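Aspartate aminotransferase (Leishmania major, PDB 4H51) probably catalyses the pyridoxal phosphate-dependent transfer of the amino group between L-aspartate and 2-oxoglutarate, working as a homodimer. Local coordinates at residues 88-91 against 92-96; 132-135 against 136-139; 145-148 against 149-152; 284-287 against 288-291; 291-294 against 295-298. One frame throughout, in Å; residues are numbered along the deposited sequence.

Contact 1 of 5, residues 88-91 against 92-96; sequences GYQP and FIDEA
The amide of Gln90 donates from NE2 to Asp94 OD1, 2.8 Å away, one turn further along the chain. This i to i+4 pair lies on the first turn of helix 90-101, a helix of the PLP-dependent aminotransferase fold, and Tyr89 occupies its N-cap position. The acceptor lies close to the plane of the Gln90 amide. The donor, in contrast, comes in above the Asp94 carboxylate, 35° out of its plane. The bend of Gln90 at chi2 (54°) turns the amide toward the following turn, where NE2 meets the carboxylate. The other amide atom, Gln90 OE1, rests on the methyl end of Ile93, with CD1 at 3.6 Å.

The helical backbone ladder begins at the same residues. Ile93 N bonds to Tyr89 O at 3.0 Å, Asp94 N to Gln90 O at 2.9 Å, and Glu95 N to Pro91 O. Pro91 suits this place because the first turn does not need its missing N-H.

The aromatic residues pack on another side. Pro91 CD sits over the centre of the Tyr89 ring, and Tyr89 CD2 meets Phe92 CB at 3.9 Å. Arg311 makes a cation-pi contact with Tyr89. Phe92 and Ile93 are buried: Phe92 packs on Ala310 and Ala313 of helix 307-318, and Ile93 on Ala112 and Gln114 of strand 110-116. One turn on, Ala96 CB lies 4.0 Å above one face of the Phe92 ring, offset toward its rim.

Contact 2 of 5, residues 132-135 against 136-139; sequences VFDA and ETTP
Backbone hydrogen bonds centre on Asp134 O, which accepts from two amides. Thr138 N reaches it at 2.8 Å, almost in line with the carbonyl. Thr137 N reaches it at 3.1 Å from above the carbonyl plane. Thr138 OG1 also lies 3.1 Å from Asp134 O, but its proton may go to another acceptor, so this bond is uncertain. Thr137 O accepts a hydrogen bond from Asn161 ND2.

Side-chain hydrogen bonds use both oxygens of Asp134. OD1 takes Glu136 N at 3.2 Å, and OD2 takes the hydroxyl Thr137 OG1 at 3.1 Å. Both donors stand well out of the carboxylate plane. The torsion that sets CG of Asp134 opposite its own N (chi1 176°) swings the carboxylate forward over the turn.

Two waters add to the polar network. One accepts from Asp134 N and also bonds Thr138 OG1. The other donates to Ala135 O and Thr138 O, bridging the two carbonyls.

Apolar contact is slight: Thr138 CG2 touches Phe133 CD2 at 3.9 Å. Trp21 and Arg20 of the second subunit pack on Val132 and Phe133.

The Asp134 OD1 bond to the amide of Glu136, two residues on, is that of an Asx turn. Together with the bonds to Asp134 O it makes an Asx motif, within the loop between helix 117-129 and strand 140-144 of the large mixed sheet.

Contact 3 of 5, residues 145-148 against 149-152; sequences PTWP and NHYG
Two torsions set this contact. The Trp147 indole is turned opposite its backbone N (chi1 179°), which carries it alongside Asn149. Thr146 has OG1 in the same relation to its own N (chi1 -165°), and this aims the hydroxyl at the next turn. There it meets His150 ND1 at 2.7 Å, near the plane of the imidazole. Either atom could be the donor.

Asn149 CB sits over the face of the indole, 3.5 Å from the centroid of its six-membered ring, in a CH-pi contact. The amide stands nearly upright on that ring. Asn149 ND2 donates to Arg299 O of the second subunit.

His150 and Trp147 form an offset edge-to-face pair, with planes at 89°. The edge of the indole is turned toward the face of the imidazole, and Trp147 CE3 and His150 CD2 approach to 3.4 Å. Trp147 CB lies over the same imidazole. Thr146 OG1 also bonds His196 NE2, and His150 NE2 bonds Asp229 OD2, so the imidazole is held at both nitrogens.

Trp147 O accepts from His150 N at 2.9 Å. A water donates to Trp147 O and accepts from Tyr151 N, bridging the first turn of the helix.

The arrangement is the start of helix 148-156, entered from strand 140-144. As in other aspartate aminotransferases, the tryptophan probably stacks on the cofactor ring and Asp229 probably faces its pyridine nitrogen, with His150 as second-shell support.

Contact 4 of 5, residues 284-287 against 288-291; sequences KTKR and ADVK
Ala288 meets the preceding segment through its backbone. Its N donates to a water at 3.1 Å, and that water donates to Lys284 O. The water thus extends the first turn of helix 287-299 back into the loop before it.

Asp289 carries the main side-chain contact. Its OD2 forms a salt bridge with Lys286 NZ at 2.6 Å, using the lone pair that points away from OD1. Bends at chi2 and chi3 (-70° and -67°) curl the lysine chain round to the carboxylate. Lys286 CE comes to 3.4 Å from the same oxygen. The ammonium has a further acceptor, Ile24 O of the second subunit, so it is held by a carboxylate of its own chain and a carbonyl of the other. Asp289 N uses a second water, at 2.8 Å, which donates to Thr285 O.

Val290 N makes an i to i+4 bond to Lys286 O at 3.1 Å, and the CG2 methyl of Val290 lies 3.5 Å from that same oxygen.

Lys291 continues the pattern, its N bonding to Arg287 O at 3.0 Å. The arginine side chain leads back the other way, where NE makes a weak bond to Lys284 O.

The turn links strand 274-280 to helix 287-299. Val290 and Lys291 lie against Val111 of strand 110-116, and Val290 also touches Leu281 in the loop. Beyond Lys286, Asp289 and Val290 stand Trp21 and Ala26 of the second subunit.

Contact 5 of 5, residues 291-294 against 295-298; sequences KSVM and DSLI
Helix 287-299 lies between helix 117-129, strand 110-116 and the second subunit, and this contact takes in most of the helix after its first turn. The i to i+4 ladder runs through it: Asp295 N bonds to Lys291 O at 2.9 Å, Ser296 N to Ser292 O, and Ile298 N to Met294 O.

Along one side Lys291 NZ and Asp295 OD2 form a long salt bridge of 3.4 Å, weak as a hydrogen bond. Ser87 is the stronger partner of the aspartate, through its other oxygen OD1, and it also binds Lys291 NZ weakly. The loop before helix 90-101 is thereby tied to this helix.

On the buried side Val293 and Leu297 run side by side, CG1 to CD1 at 4.0 Å. They also touch Leu128 and Leu124 of helix 117-129.

On the side toward the second subunit, Ser292 OG bonds to Asp289 O and to Gln27 N of that subunit.

Val293 O accepts twice. Leu297 N reaches it at 3.0 Å. The Ser296 side chain, with chi1 at 65°, folds back along the helix, and OG reaches the same oxygen at 2.7 Å, from the same face of the carbonyl plane.

Along the chain the contacts come in numerical order. Contact 4 leads from the loop into helix 287-299 and contact 5 continues along it; they share Lys291 and have centres about 11 Å apart. Contact 1 opens helix 90-101; its nearest atoms are about 5 Å from both, and strand 110-116 lies beside all three. Contacts 2 and 3 flank strand 140-144 of the mixed sheet, with centres about 19 Å apart. Contact 3 is about 10 Å from the centre of the chain, closer to it than the others. Contacts 1 and 2 are about 30 Å apart between centres, as are 3 and 4. Contacts 2 to 5 all touch the second subunit, so these turns help build the dimer interface.

Contact 1 of 5, residues 88-91 against 92-96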
loop_
_atom_site.group_PDB
_atom_site.type_symbol
_atom_site.label_atom_id
_atom_site.label_comp_id
_atom_site.label_asym_id
_atom_site.label_seq_id
_atom_site.Cartn_x
_atom_site.Cartn_y
_atom_site.Cartn_z
ATOM N N GLY B 88 10.326 1.189 -5.263
ATOM C CA GLY B 88 10.622 0.092 -4.335
ATOM C C GLY B 88 12.064 -0.379 -4.369
ATOM O O GLY B 88 12.958 0.317 -4.870
ATOM N N TYR B 89 12.284 -1.553 -3.778
ATOM C CA TYR B 89 13.624 -2.044 -3.499
ATOM C C TYR B 89 14.108 -2.809 -4.737
ATOM O O TYR B 89 13.637 -3.921 -5.010
ATOM C CB TYR B 89 13.633 -2.933 -2.255
ATOM C CG TYR B 89 15.015 -3.410 -1.798
ATOM C CD1 TYR B 89 16.071 -2.509 -1.635
ATOM C CD2 TYR B 89 15.263 -4.758 -1.559
ATOM C CE1 TYR B 89 17.328 -2.935 -1.245
ATOM C CE2 TYR B 89 16.513 -5.194 -1.161
ATOM C CZ TYR B 89 17.536 -4.288 -1.012
ATOM O OH TYR B 89 18.788 -4.712 -0.602
ATOM N N GLN B 90 15.062 -2.223 -5.460
ATOM C CA GLN B 90 15.444 -2.759 -6.778
ATOM C C GLN B 90 15.951 -4.213 -6.756
ATOM O O GLN B 90 15.603 -4.964 -7.655
ATOM C CB GLN B 90 16.460 -1.860 -7.503
ATOM C CG GLN B 90 16.457 -2.017 -9.029
ATOM C CD GLN B 90 15.100 -1.828 -9.668
ATOM O OE1 GLN B 90 14.403 -0.861 -9.379
ATOM N NE2 GLN B 90 14.713 -2.744 -10.533
ATOM N N PRO B 91 16.749 -4.605 -5.734
ATOM C CA PRO B 91 17.200 -5.991 -5.718
ATOM C C PRO B 91 16.025 -6.988 -5.614
ATOM O O PRO B 91 16.005 -8.049 -6.309
ATOM C CB PRO B 91 18.155 -6.041 -4.515
ATOM C CG PRO B 91 18.719 -4.661 -4.442
ATOM C CD PRO B 91 17.534 -3.774 -4.790
ATOM N N PHE B 92 15.035 -6.651 -4.799
ATOM C CA PHE B 92 13.828 -7.465 -4.725
ATOM C C PHE B 92 13.179 -7.526 -6.100
ATOM O O PHE B 92 12.863 -8.606 -6.624
ATOM C CB PHE B 92 12.816 -6.885 -3.727
ATOM C CG PHE B 92 11.433 -7.442 -3.890
ATOM C CD1 PHE B 92 11.195 -8.774 -3.609
ATOM C CD2 PHE B 92 10.403 -6.669 -4.335
ATOM C CE1 PHE B 92 9.947 -9.312 -3.795
ATOM C CE2 PHE B 92 9.133 -7.196 -4.514
ATOM C CZ PHE B 92 8.909 -8.520 -4.231
ATOM N N ILE B 93 12.974 -6.370 -6.698
ATOM C CA ILE B 93 12.252 -6.323 -7.976
ATOM C C ILE B 93 12.936 -7.205 -9.036
ATOM O O ILE B 93 12.267 -7.993 -9.714
ATOM C CB ILE B 93 12.136 -4.886 -8.515
ATOM C CG1 ILE B 93 11.276 -3.987 -7.584
ATOM C CG2 ILE B 93 11.590 -4.885 -9.967
ATOM C CD1 ILE B 93 11.562 -2.516 -7.807
ATOM N N ASP B 94 14.242 -7.039 -9.170
ATOM C CA ASP B 94 15.047 -7.791 -10.163
ATOM C C ASP B 94 14.976 -9.287 -9.948
ATOM O O ASP B 94 14.733 -10.051 -10.908
ATOM C CB ASP B 94 16.498 -7.327 -10.174
ATOM C CG ASP B 94 16.641 -5.887 -10.667
ATOM O OD1 ASP B 94 15.671 -5.309 -11.163
ATOM O OD2 ASP B 94 17.728 -5.315 -10.519
ATOM N N GLU B 95 15.153 -9.720 -8.703
ATOM C CA GLU B 95 15.072 -11.151 -8.396
ATOM C C GLU B 95 13.665 -11.696 -8.580
ATOM O O GLU B 95 13.490 -12.861 -9.046
ATOM C CB GLU B 95 15.560 -11.471 -6.977
ATOM C CG GLU B 95 17.035 -11.252 -6.686
ATOM C CD GLU B 95 17.990 -12.166 -7.437
ATOM O OE1 GLU B 95 17.567 -13.179 -8.031
ATOM O OE2 GLU B 95 19.191 -11.856 -7.372
ATOM N N ALA B 96 12.655 -10.892 -8.227
ATOM C CA ALA B 96 11.284 -11.324 -8.296
ATOM C C ALA B 96 10.895 -11.561 -9.753
ATOM O O ALA B 96 10.306 -12.578 -10.072
ATOM C CB ALA B 96 10.343 -10.284 -7.642
#

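Contact 2 of 5, residues 132-135 against 136-139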
loop_
_atom_site.group_PDB
_atom_site.type_symbol
_atom_site.label_atom_id
_atom_site.label_comp_id
_atom_site.label_asym_id
_atom_site.label_seq_id
_atom_site.Cartn_x
_atom_site.Cartn_y
_atom_site.Cartn_z
ATOM N N VAL B 132 -3.179 3.948 -21.596
ATOM C CA VAL B 132 -2.824 3.339 -22.891
ATOM C C VAL B 132 -4.123 2.988 -23.651
ATOM O O VAL B 132 -4.148 2.983 -24.875
ATOM C CB VAL B 132 -1.971 2.054 -22.681
ATOM C CG1 VAL B 132 -1.171 1.732 -23.919
ATOM C CG2 VAL B 132 -1.029 2.218 -21.509
ATOM N N PHE B 133 -5.197 2.708 -22.918
ATOM C CA PHE B 133 -6.492 2.317 -23.482
ATOM C C PHE B 133 -7.546 3.289 -22.982
ATOM O O PHE B 133 -7.362 3.954 -21.986
ATOM C CB PHE B 133 -6.888 0.877 -23.065
ATOM C CG PHE B 133 -6.024 -0.173 -23.651
ATOM C CD1 PHE B 133 -4.851 -0.575 -22.999
ATOM C CD2 PHE B 133 -6.341 -0.758 -24.882
ATOM C CE1 PHE B 133 -4.022 -1.515 -23.552
ATOM C CE2 PHE B 133 -5.505 -1.738 -25.439
ATOM C CZ PHE B 133 -4.345 -2.099 -24.786
ATOM N N ASP B 134 -8.673 3.359 -23.680
ATOM C CA ASP B 134 -9.774 4.201 -23.250
ATOM C C ASP B 134 -10.632 3.436 -22.271
ATOM O O ASP B 134 -11.485 2.676 -22.701
ATOM C CB ASP B 134 -10.593 4.633 -24.475
ATOM C CG ASP B 134 -11.789 5.428 -24.118
ATOM O OD1 ASP B 134 -11.917 5.798 -22.956
ATOM O OD2 ASP B 134 -12.618 5.731 -25.031
ATOM N N ALA B 135 -10.437 3.636 -20.966
ATOM C CA ALA B 135 -11.167 2.837 -19.959
ATOM C C ALA B 135 -12.674 3.145 -19.846
ATOM O O ALA B 135 -13.416 2.400 -19.195
ATOM C CB ALA B 135 -10.514 2.931 -18.576
ATOM N N GLU B 136 -13.127 4.200 -20.514
ATOM C CA GLU B 136 -14.558 4.490 -20.592
ATOM C C GLU B 136 -15.288 3.552 -21.551
ATOM O O GLU B 136 -16.479 3.377 -21.434
ATOM C CB GLU B 136 -14.752 5.956 -21.053
ATOM C CG GLU B 136 -14.185 6.960 -20.060
ATOM C CD GLU B 136 -15.014 7.041 -18.780
ATOM O OE1 GLU B 136 -16.253 7.112 -18.847
ATOM O OE2 GLU B 136 -14.431 7.032 -17.691
ATOM N N THR B 137 -14.549 2.933 -22.458
ATOM C CA THR B 137 -15.076 2.227 -23.635
ATOM C C THR B 137 -14.510 0.821 -23.851
ATOM O O THR B 137 -15.250 -0.134 -24.130
ATOM C CB THR B 137 -14.691 3.038 -24.892
ATOM O OG1 THR B 137 -15.316 4.317 -24.815
ATOM C CG2 THR B 137 -15.152 2.382 -26.072
ATOM N N THR B 138 -13.184 0.713 -23.777
ATOM C CA THR B 138 -12.482 -0.552 -24.051
ATOM C C THR B 138 -12.913 -1.598 -23.015
ATOM O O THR B 138 -12.817 -1.351 -21.820
ATOM C CB THR B 138 -10.939 -0.332 -23.960
ATOM O OG1 THR B 138 -10.529 0.652 -24.891
ATOM C CG2 THR B 138 -10.142 -1.594 -24.225
ATOM N N PRO B 139 -13.394 -2.771 -23.471
ATOM C CA PRO B 139 -13.696 -3.848 -22.514
ATOM C C PRO B 139 -12.452 -4.358 -21.818
ATOM O O PRO B 139 -11.362 -4.436 -22.434
ATOM C CB PRO B 139 -14.345 -4.950 -23.380
ATOM C CG PRO B 139 -14.145 -4.555 -24.784
ATOM C CD PRO B 139 -13.509 -3.209 -24.876
HETATM O O HOH W 1 -8.517 2.314 -26.321
HETATM O O HOH W 2 -13.963 -0.207 -19.709
#

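Contact 3 of 5, residues 145-148 against 149-152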
loop_
_atom_site.group_PDB
_atom_site.type_symbol
_atom_site.label_atom_id
_atom_site.label_comp_id
_atom_site.label_asym_id
_atom_site.label_seq_id
_atom_site.Cartn_x
_atom_site.Cartn_y
_atom_site.Cartn_z
ATOM N N PRO B 145 -15.874 -18.029 -13.621
ATOM C CA PRO B 145 -15.841 -17.014 -12.614
ATOM C C PRO B 145 -14.359 -16.643 -12.330
ATOM O O PRO B 145 -13.461 -17.217 -12.934
ATOM C CB PRO B 145 -16.411 -17.770 -11.420
ATOM C CG PRO B 145 -15.814 -19.068 -11.529
ATOM C CD PRO B 145 -15.636 -19.349 -13.005
ATOM N N THR B 146 -14.143 -15.759 -11.360
ATOM C CA THR B 146 -12.806 -15.284 -11.029
ATOM C C THR B 146 -12.717 -14.918 -9.554
ATOM O O THR B 146 -13.688 -15.018 -8.804
ATOM C CB THR B 146 -12.412 -14.067 -11.916
ATOM O OG1 THR B 146 -10.987 -13.862 -11.823
ATOM C CG2 THR B 146 -13.217 -12.771 -11.557
ATOM N N TRP B 147 -11.549 -14.415 -9.167
ATOM C CA TRP B 147 -11.326 -13.928 -7.828
ATOM C C TRP B 147 -12.297 -12.842 -7.557
ATOM O O TRP B 147 -12.353 -11.856 -8.280
ATOM C CB TRP B 147 -9.946 -13.377 -7.757
ATOM C CG TRP B 147 -9.513 -12.797 -6.454
ATOM C CD1 TRP B 147 -9.681 -13.317 -5.187
ATOM C CD2 TRP B 147 -8.628 -11.657 -6.286
ATOM N NE1 TRP B 147 -9.017 -12.554 -4.251
ATOM C CE2 TRP B 147 -8.350 -11.547 -4.855
ATOM C CE3 TRP B 147 -8.084 -10.732 -7.140
ATOM C CZ2 TRP B 147 -7.592 -10.494 -4.332
ATOM C CZ3 TRP B 147 -7.306 -9.688 -6.609
ATOM C CH2 TRP B 147 -7.052 -9.592 -5.240
ATOM N N PRO B 148 -13.071 -12.974 -6.454
ATOM C CA PRO B 148 -14.111 -12.002 -6.258
ATOM C C PRO B 148 -13.609 -10.592 -6.248
ATOM O O PRO B 148 -14.327 -9.723 -6.690
ATOM C CB PRO B 148 -14.685 -12.377 -4.897
ATOM C CG PRO B 148 -14.509 -13.848 -4.832
ATOM C CD PRO B 148 -13.178 -14.096 -5.502
ATOM N N ASN B 149 -12.359 -10.342 -5.824
ATOM C CA ASN B 149 -11.883 -8.978 -5.779
ATOM C C ASN B 149 -11.484 -8.374 -7.133
ATOM O O ASN B 149 -11.310 -7.181 -7.219
ATOM C CB ASN B 149 -10.692 -8.873 -4.816
ATOM C CG ASN B 149 -10.502 -7.457 -4.225
ATOM O OD1 ASN B 149 -11.488 -6.762 -4.002
ATOM N ND2 ASN B 149 -9.236 -7.076 -3.868
ATOM N N HIS B 150 -11.327 -9.156 -8.205
ATOM C CA HIS B 150 -10.967 -8.572 -9.526
ATOM C C HIS B 150 -11.913 -7.468 -9.930
ATOM O O HIS B 150 -11.487 -6.422 -10.381
ATOM C CB HIS B 150 -10.934 -9.619 -10.666
ATOM C CG HIS B 150 -9.617 -10.363 -10.810
ATOM N ND1 HIS B 150 -9.528 -11.614 -11.374
ATOM C CD2 HIS B 150 -8.319 -10.020 -10.441
ATOM C CE1 HIS B 150 -8.256 -12.007 -11.362
ATOM N NE2 HIS B 150 -7.524 -11.053 -10.773
ATOM N N TYR B 151 -13.221 -7.729 -9.822
ATOM C CA TYR B 151 -14.241 -6.787 -10.297
ATOM C C TYR B 151 -14.116 -5.398 -9.643
ATOM O O TYR B 151 -14.031 -4.330 -10.317
ATOM C CB TYR B 151 -15.668 -7.426 -10.129
ATOM C CG TYR B 151 -16.713 -6.715 -10.971
ATOM C CD1 TYR B 151 -17.323 -5.518 -10.496
ATOM C CD2 TYR B 151 -17.031 -7.160 -12.259
ATOM C CE1 TYR B 151 -18.260 -4.806 -11.275
ATOM C CE2 TYR B 151 -17.942 -6.437 -13.047
ATOM C CZ TYR B 151 -18.563 -5.278 -12.555
ATOM O OH TYR B 151 -19.471 -4.578 -13.347
ATOM N N GLY B 152 -14.049 -5.401 -8.318
ATOM C CA GLY B 152 -13.955 -4.158 -7.566
ATOM C C GLY B 152 -12.676 -3.414 -7.833
ATOM O O GLY B 152 -12.662 -2.194 -7.937
HETATM O O HOH W 3 -14.360 -10.500 -9.396
HETATM O O HOH W 4 -15.161 -7.405 -6.450
#

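Contact 4 of 5, residues 284-287 against 288-291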
loop_
_atom_site.group_PDB
_atom_site.type_symbol
_atom_site.label_atom_id
_atom_site.label_comp_id
_atom_site.label_asym_id
_atom_site.label_seq_id
_atom_site.Cartn_x
_atom_site.Cartn_y
_atom_site.Cartn_z
ATOM N N LYS B 284 12.079 -1.134 -26.371
ATOM C CA LYS B 284 13.002 -0.882 -25.274
ATOM C C LYS B 284 13.194 0.619 -24.912
ATOM O O LYS B 284 13.569 0.907 -23.794
ATOM C CB LYS B 284 14.358 -1.556 -25.558
ATOM N N THR B 285 12.929 1.565 -25.810
ATOM C CA THR B 285 13.133 3.008 -25.484
ATOM C C THR B 285 11.979 3.740 -24.743
ATOM O O THR B 285 12.208 4.825 -24.238
ATOM C CB THR B 285 13.512 3.871 -26.733
ATOM O OG1 THR B 285 12.347 4.086 -27.546
ATOM C CG2 THR B 285 14.663 3.249 -27.566
ATOM N N LYS B 286 10.765 3.154 -24.704
ATOM C CA LYS B 286 9.570 3.694 -23.989
ATOM C C LYS B 286 9.445 3.169 -22.536
ATOM O O LYS B 286 8.475 3.482 -21.817
ATOM C CB LYS B 286 8.262 3.311 -24.723
ATOM C CG LYS B 286 7.926 4.081 -26.006
ATOM C CD LYS B 286 7.536 5.544 -25.789
ATOM C CE LYS B 286 6.211 5.788 -25.045
ATOM N NZ LYS B 286 5.969 7.252 -24.816
ATOM N N ARG B 287 10.414 2.377 -22.103
ATOM C CA ARG B 287 10.375 1.826 -20.765
ATOM C C ARG B 287 10.473 2.934 -19.729
ATOM O O ARG B 287 9.804 2.860 -18.709
ATOM C CB ARG B 287 11.475 0.804 -20.540
ATOM C CG ARG B 287 11.200 -0.492 -21.271
ATOM C CD ARG B 287 12.187 -1.592 -20.927
ATOM N NE ARG B 287 13.572 -1.284 -21.276
ATOM C CZ ARG B 287 14.566 -1.104 -20.405
ATOM N NH1 ARG B 287 14.355 -1.163 -19.086
ATOM N NH2 ARG B 287 15.788 -0.853 -20.860
ATOM N N ALA B 288 11.272 3.961 -19.999
ATOM C CA ALA B 288 11.436 5.049 -19.031
ATOM C C ALA B 288 10.121 5.786 -18.868
ATOM O O ALA B 288 9.754 6.129 -17.755
ATOM C CB ALA B 288 12.577 6.022 -19.414
ATOM N N ASP B 289 9.425 5.999 -19.975
ATOM C CA ASP B 289 8.146 6.714 -19.972
ATOM C C ASP B 289 7.098 5.927 -19.155
ATOM O O ASP B 289 6.350 6.484 -18.354
ATOM C CB ASP B 289 7.626 6.899 -21.396
ATOM C CG ASP B 289 8.346 7.990 -22.175
ATOM O OD1 ASP B 289 9.260 8.646 -21.609
ATOM O OD2 ASP B 289 7.966 8.154 -23.364
ATOM N N VAL B 290 7.017 4.626 -19.390
ATOM C CA VAL B 290 6.082 3.773 -18.625
ATOM C C VAL B 290 6.414 3.816 -17.134
ATOM O O VAL B 290 5.517 3.973 -16.291
ATOM C CB VAL B 290 6.064 2.310 -19.146
ATOM C CG1 VAL B 290 5.206 1.402 -18.232
ATOM C CG2 VAL B 290 5.495 2.255 -20.544
ATOM N N LYS B 291 7.703 3.693 -16.789
ATOM C CA LYS B 291 8.135 3.739 -15.397
ATOM C C LYS B 291 7.706 5.066 -14.727
ATOM O O LYS B 291 7.261 5.087 -13.574
ATOM C CB LYS B 291 9.653 3.585 -15.303
ATOM C CG LYS B 291 10.231 3.786 -13.902
ATOM C CD LYS B 291 9.999 2.593 -12.992
ATOM C CE LYS B 291 11.279 2.286 -12.187
ATOM N NZ LYS B 291 11.853 3.595 -11.737
HETATM O O HOH W 5 13.468 3.407 -22.047
HETATM O O HOH W 6 10.797 6.045 -22.461
#

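Contact 5 of 5, residues 291-294 against 295-298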
loop_
_atom_site.group_PDB
_atom_site.type_symbol
_atom_site.label_atom_id
_atom_site.label_comp_id
_atom_site.label_asym_id
_atom_site.label_seq_id
_atom_site.Cartn_x
_atom_site.Cartn_y
_atom_site.Cartn_z
ATOM N N LYS B 291 7.703 3.693 -16.789
ATOM C CA LYS B 291 8.135 3.739 -15.397
ATOM C C LYS B 291 7.706 5.066 -14.727
ATOM O O LYS B 291 7.261 5.087 -13.574
ATOM C CB LYS B 291 9.653 3.585 -15.303
ATOM C CG LYS B 291 10.231 3.786 -13.902
ATOM C CD LYS B 291 9.999 2.593 -12.992
ATOM C CE LYS B 291 11.279 2.286 -12.187
ATOM N NZ LYS B 291 11.853 3.595 -11.737
ATOM N N SER B 292 7.795 6.145 -15.493
ATOM C CA SER B 292 7.444 7.484 -14.973
ATOM C C SER B 292 5.950 7.553 -14.639
ATOM O O SER B 292 5.513 8.175 -13.650
ATOM C CB SER B 292 7.829 8.581 -15.998
ATOM O OG SER B 292 6.843 8.692 -17.039
ATOM N N VAL B 293 5.153 6.856 -15.410
ATOM C CA VAL B 293 3.726 6.764 -15.100
ATOM C C VAL B 293 3.481 5.888 -13.871
ATOM O O VAL B 293 2.710 6.237 -13.002
ATOM C CB VAL B 293 2.925 6.244 -16.319
ATOM C CG1 VAL B 293 1.452 6.093 -15.979
ATOM C CG2 VAL B 293 3.107 7.176 -17.547
ATOM N N MET B 294 4.110 4.712 -13.838
ATOM C CA MET B 294 3.969 3.815 -12.692
ATOM C C MET B 294 4.325 4.568 -11.381
ATOM O O MET B 294 3.541 4.541 -10.428
ATOM C CB MET B 294 4.877 2.605 -12.845
ATOM C CG MET B 294 4.510 1.615 -13.965
ATOM S SD MET B 294 5.731 0.287 -13.979
ATOM C CE MET B 294 5.039 -0.913 -15.142
ATOM N N ASP B 295 5.484 5.229 -11.346
ATOM C CA ASP B 295 5.917 6.032 -10.200
ATOM C C ASP B 295 4.938 7.174 -9.860
ATOM O O ASP B 295 4.660 7.436 -8.690
ATOM C CB ASP B 295 7.327 6.566 -10.422
ATOM C CG ASP B 295 8.409 5.481 -10.273
ATOM O OD1 ASP B 295 8.144 4.316 -9.853
ATOM O OD2 ASP B 295 9.563 5.837 -10.498
ATOM N N SER B 296 4.395 7.837 -10.875
ATOM C CA SER B 296 3.463 8.908 -10.617
ATOM C C SER B 296 2.239 8.343 -9.912
ATOM O O SER B 296 1.747 8.981 -8.991
ATOM C CB SER B 296 3.070 9.745 -11.861
ATOM O OG SER B 296 2.354 8.937 -12.800
ATOM N N LEU B 297 1.798 7.139 -10.300
ATOM C CA LEU B 297 0.585 6.539 -9.719
ATOM C C LEU B 297 0.863 6.128 -8.291
ATOM O O LEU B 297 0.028 6.328 -7.372
ATOM C CB LEU B 297 0.077 5.359 -10.571
ATOM C CG LEU B 297 -0.489 5.713 -11.971
ATOM C CD1 LEU B 297 -0.554 4.505 -12.858
ATOM C CD2 LEU B 297 -1.843 6.414 -11.885
ATOM N N ILE B 298 2.045 5.570 -8.080
ATOM C CA ILE B 298 2.447 5.151 -6.734
ATOM C C ILE B 298 2.540 6.358 -5.793
ATOM O O ILE B 298 1.969 6.376 -4.690
ATOM C CB ILE B 298 3.815 4.446 -6.774
ATOM C CG1 ILE B 298 3.711 3.106 -7.530
ATOM C CG2 ILE B 298 4.372 4.267 -5.354
ATOM C CD1 ILE B 298 5.055 2.542 -7.947
#